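Local coordinates for phage-related conserved hypothetical protein, BB2244 (PDB 2BDV) that is of unknown function but belongs to the SRAP (SOS response-associated peptidase) family, whose studied members crosslink to abasic sites in single-stranded DNA, at residues 184-187 against 188-191; 133-136 against 137-141. All coordinates share one frame; numbering follows the deposited sequence.

Contact 1. Residues 184-187 against 188-191; sequences VARA and KEIL
Arg186 and Glu189 form an i to i+3 salt bridge along the alpha-helix 184-191, with Arg186 NH1 2.9 Å from Glu189 OE2. The carboxylate oxygen lies at the edge of the guanidinium and almost in its plane, while the two flat groups stand nearly perpendicular, at 84°. The bend in Arg186 at chi2 (57°) turns the arginine along the helix, toward Ile190. One guanidinium face is thereby laid over Ile190, whose CG1 sits 3.7 Å from Arg186 NE, offset toward the rim. On another side of the helix, the extended Lys188 runs back one turn to Val184 and brings its CE to 3.5 Å from Val184 CG1. Beneath these side chains is the usual i to i+4 backbone ladder: Lys188 N gives to Val184 O at 2.9 Å and Leu191 N to Ala187 O at 3.2 Å, whereas the rung from Glu189 N to Ala185 O is weak.

Further out, Glu176 on helix 171-178 makes a second salt bridge, to Arg186 NE, so the guanidinium has a carboxylate partner on its own helix and another on helix 171-178. Ala187 and Leu191 pack on Trp177 of that same helix, and Leu191 also reaches helix 76-80. Arg186 O takes the main-chain N-H of Ile190, with N 3.2 Å away, and has Ile190 CG1 at 3.3 Å.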
loop_
_atom_site.group_PDB
_atom_site.type_symbol
_atom_site.label_atom_id
_atom_site.label_comp_id
_atom_site.label_asym_id
_atom_site.label_seq_id
_atom_site.Cartn_x
_atom_site.Cartn_y
_atom_site.Cartn_z
ATOM N N VAL A 184 18.847 -1.373 5.927
ATOM C CA VAL A 184 17.598 -1.324 6.689
ATOM C C VAL A 184 17.486 -0.036 7.503
ATOM O O VAL A 184 16.392 0.503 7.693
ATOM C CB VAL A 184 17.498 -2.527 7.671
ATOM C CG1 VAL A 184 16.235 -2.422 8.518
ATOM C CG2 VAL A 184 17.507 -3.831 6.897
ATOM N N ALA A 185 18.623 0.443 7.994
ATOM C CA ALA A 185 18.656 1.661 8.792
ATOM C C ALA A 185 18.182 2.826 7.942
ATOM O O ALA A 185 17.428 3.676 8.408
ATOM C CB ALA A 185 20.083 1.923 9.296
ATOM N N ARG A 186 18.639 2.856 6.694
ATOM C CA ARG A 186 18.265 3.916 5.773
ATOM C C ARG A 186 16.792 3.767 5.404
ATOM O O ARG A 186 16.082 4.757 5.242
ATOM C CB ARG A 186 19.144 3.860 4.515
ATOM C CG ARG A 186 18.764 4.863 3.422
ATOM C CD ARG A 186 18.786 6.309 3.924
ATOM N NE ARG A 186 18.072 7.216 3.023
ATOM C CZ ARG A 186 17.602 8.407 3.384
ATOM N NH1 ARG A 186 17.774 8.839 4.626
ATOM N NH2 ARG A 186 16.942 9.159 2.516
ATOM N N ALA A 187 16.338 2.524 5.288
ATOM C CA ALA A 187 14.951 2.240 4.945
ATOM C C ALA A 187 14.003 2.780 6.007
ATOM O O ALA A 187 12.956 3.347 5.695
ATOM C CB ALA A 187 14.746 0.733 4.788
ATOM N N LYS A 188 14.364 2.599 7.269
ATOM C CA LYS A 188 13.514 3.081 8.341
ATOM C C LYS A 188 13.362 4.603 8.311
ATOM O O LYS A 188 12.268 5.117 8.523
ATOM C CB LYS A 188 14.058 2.591 9.681
ATOM C CG LYS A 188 13.820 1.101 9.879
ATOM C CD LYS A 188 14.649 0.545 11.011
ATOM C CE LYS A 188 14.436 -0.946 11.163
ATOM N NZ LYS A 188 15.472 -1.536 12.065
ATOM N N GLU A 189 14.445 5.321 8.033
ATOM C CA GLU A 189 14.387 6.779 7.961
ATOM C C GLU A 189 13.435 7.242 6.853
ATOM O O GLU A 189 12.576 8.100 7.071
ATOM C CB GLU A 189 15.781 7.364 7.697
ATOM C CG GLU A 189 16.731 7.348 8.895
ATOM C CD GLU A 189 18.120 7.855 8.543
ATOM O OE1 GLU A 189 18.938 8.076 9.470
ATOM O OE2 GLU A 189 18.399 8.025 7.332
ATOM N N ILE A 190 13.600 6.668 5.665
ATOM C CA ILE A 190 12.774 7.010 4.509
ATOM C C ILE A 190 11.289 6.890 4.839
ATOM O O ILE A 190 10.485 7.738 4.464
ATOM C CB ILE A 190 13.094 6.083 3.314
ATOM C CG1 ILE A 190 14.530 6.320 2.843
ATOM C CG2 ILE A 190 12.125 6.344 2.163
ATOM C CD1 ILE A 190 14.941 5.462 1.668
ATOM N N LEU A 191 10.948 5.831 5.556
ATOM C CA LEU A 191 9.577 5.555 5.921
ATOM C C LEU A 191 8.821 6.705 6.570
ATOM O O LEU A 191 7.604 6.798 6.427
ATOM C CB LEU A 191 9.534 4.333 6.823
ATOM C CG LEU A 191 8.550 3.253 6.389
ATOM C CD1 LEU A 191 8.514 3.101 4.868
ATOM C CD2 LEU A 191 8.954 1.963 7.057
#

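Contact 2. Residues 133-136 against 137-141; sequences SAWR and RGAEL
Trp135 carries its CG anti to the backbone N (chi1 178°), and with chi2 at 85° the indole swings forward over the chain that follows, bringing NE1 to 2.9 Å from Ala139 O. The bond is bent at the hydrogen; the donor also stands above the carbonyl plane of Ala139, and the oxygen is tilted from the ring plane. What the indole reaches across is a type II beta turn from Arg136 to Ala139, closed by Ala139 N donating to Arg136 O at 2.9 Å. Gly138, with no CB to press on the carbonyl O of Arg137, takes the positive phi of the third turn position.

The ring is used on several sides. Its six-membered part lies against the start of the turn, with Arg137 N over one face, 4.0 Å from Trp135 CH2. At the pyrrole edge, CD1 faces Glu140 O in the ring plane. Ala139 CB and the end of Leu141 add apolar contacts, Leu141 CD2 approaching obliquely to 3.6 Å from Trp135 CD1.

Just upstream, where strand 126-133 gives way to the loop, Trp135 N donates to Ser133 OG at 3.0 Å, an ST turn that fixes the amide of the residue carrying the indole. Arg136 folds back the other way: its NH1 meets Ser133 O at 2.9 Å, nearly straight at 173°, while its NH2 bonds to Thr92 OG1. NH1 also points at Trp135 O, though the modelled separation is doubtfully short. Main-chain carbonyls at this surface site take hydrogen bonds from an indole N-H and a guanidinium as well as from the turn amide, so side chains add ties to a loop without regular secondary structure.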
loop_
_atom_site.group_PDB
_atom_site.type_symbol
_atom_site.label_atom_id
_atom_site.label_comp_id
_atom_site.label_asym_id
_atom_site.label_seq_id
_atom_site.Cartn_x
_atom_site.Cartn_y
_atom_site.Cartn_z
ATOM N N SER A 133 6.660 -7.166 1.484
ATOM C CA SER A 133 6.145 -8.428 0.989
ATOM C C SER A 133 7.009 -9.604 1.422
ATOM O O SER A 133 8.220 -9.472 1.606
ATOM C CB SER A 133 6.057 -8.369 -0.543
ATOM O OG SER A 133 5.848 -9.647 -1.113
ATOM N N ALA A 134 6.370 -10.751 1.598
ATOM C CA ALA A 134 7.073 -11.955 1.987
ATOM C C ALA A 134 7.253 -12.833 0.754
ATOM O O ALA A 134 7.679 -13.981 0.854
ATOM C CB ALA A 134 6.291 -12.700 3.053
ATOM N N TRP A 135 6.912 -12.320 -0.419
ATOM C CA TRP A 135 7.101 -13.146 -1.597
ATOM C C TRP A 135 8.564 -13.058 -2.022
ATOM O O TRP A 135 9.224 -12.041 -1.808
ATOM C CB TRP A 135 6.199 -12.694 -2.742
ATOM C CG TRP A 135 6.413 -13.500 -3.977
ATOM C CD1 TRP A 135 5.832 -14.694 -4.294
ATOM C CD2 TRP A 135 7.289 -13.181 -5.064
ATOM N NE1 TRP A 135 6.290 -15.136 -5.516
ATOM C CE2 TRP A 135 7.186 -14.222 -6.009
ATOM C CE3 TRP A 135 8.154 -12.113 -5.329
ATOM C CZ2 TRP A 135 7.914 -14.228 -7.199
ATOM C CZ3 TRP A 135 8.878 -12.114 -6.508
ATOM C CH2 TRP A 135 8.753 -13.165 -7.433
ATOM N N ARG A 136 9.072 -14.142 -2.594
ATOM C CA ARG A 136 10.446 -14.204 -3.080
ATOM C C ARG A 136 10.435 -15.137 -4.288
ATOM O O ARG A 136 9.518 -15.945 -4.436
ATOM C CB ARG A 136 11.384 -14.752 -2.001
ATOM C CG ARG A 136 11.456 -13.917 -0.730
ATOM C CD ARG A 136 12.236 -12.618 -0.900
ATOM N NE ARG A 136 12.338 -11.931 0.387
ATOM C CZ ARG A 136 11.385 -11.171 0.919
ATOM N NH1 ARG A 136 10.244 -10.972 0.268
ATOM N NH2 ARG A 136 11.560 -10.648 2.129
ATOM N N ARG A 137 11.447 -15.027 -5.144
ATOM C CA ARG A 137 11.542 -15.852 -6.355
ATOM C C ARG A 137 11.328 -17.344 -6.092
ATOM O O ARG A 137 11.951 -17.924 -5.205
ATOM C CB ARG A 137 12.906 -15.641 -7.033
ATOM C CG ARG A 137 12.972 -16.069 -8.511
ATOM C CD ARG A 137 13.240 -17.564 -8.697
ATOM N NE ARG A 137 14.622 -17.930 -8.375
ATOM C CZ ARG A 137 15.094 -19.177 -8.371
ATOM N NH1 ARG A 137 16.365 -19.400 -8.064
ATOM N NH2 ARG A 137 14.302 -20.200 -8.668
ATOM N N GLY A 138 10.444 -17.956 -6.876
ATOM C CA GLY A 138 10.163 -19.371 -6.721
ATOM C C GLY A 138 9.042 -19.669 -5.741
ATOM O O GLY A 138 8.559 -20.800 -5.673
ATOM N N ALA A 139 8.625 -18.655 -4.987
ATOM C CA ALA A 139 7.558 -18.810 -4.003
ATOM C C ALA A 139 6.183 -18.687 -4.641
ATOM O O ALA A 139 6.006 -17.989 -5.639
ATOM C CB ALA A 139 7.707 -17.768 -2.898
ATOM N N GLU A 140 5.203 -19.364 -4.053
ATOM C CA GLU A 140 3.847 -19.315 -4.570
ATOM C C GLU A 140 3.209 -17.973 -4.220
ATOM O O GLU A 140 3.619 -17.313 -3.264
ATOM C CB GLU A 140 3.034 -20.465 -3.990
ATOM C CG GLU A 140 2.070 -21.064 -4.985
ATOM C CD GLU A 140 1.703 -22.485 -4.633
ATOM O OE1 GLU A 140 2.627 -23.320 -4.498
ATOM O OE2 GLU A 140 0.494 -22.767 -4.497
ATOM N N LEU A 141 2.208 -17.576 -5.000
ATOM C CA LEU A 141 1.523 -16.303 -4.793
ATOM C C LEU A 141 0.306 -16.423 -3.880
ATOM O O LEU A 141 -0.813 -16.062 -4.257
ATOM C CB LEU A 141 1.112 -15.716 -6.149
ATOM C CG LEU A 141 2.261 -15.455 -7.132
ATOM C CD1 LEU A 141 1.691 -15.139 -8.498
ATOM C CD2 LEU A 141 3.133 -14.316 -6.641
#

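Overall arrangement
Both contacts are local, yet they belong to different parts of the fold. Contact 1 lies within one helix late in the chain and is partly buried; its buried alanine, isoleucine and leucine pack inward, and its arginine also bonds to helix 171-178. Contact 2 is a surface contact in the loop between strands 126-133 and 147-151, neighbours in the mixed sheet. The two share no helix or strand; the centres of contact 1 and contact 2 are 23 Å apart and they do not touch. Repeating main-chain bonds carry the helix, and its arginine pairs with carboxylates; in the loop a single turn bond is joined by arginine and tryptophan bonds to main-chain oxygens.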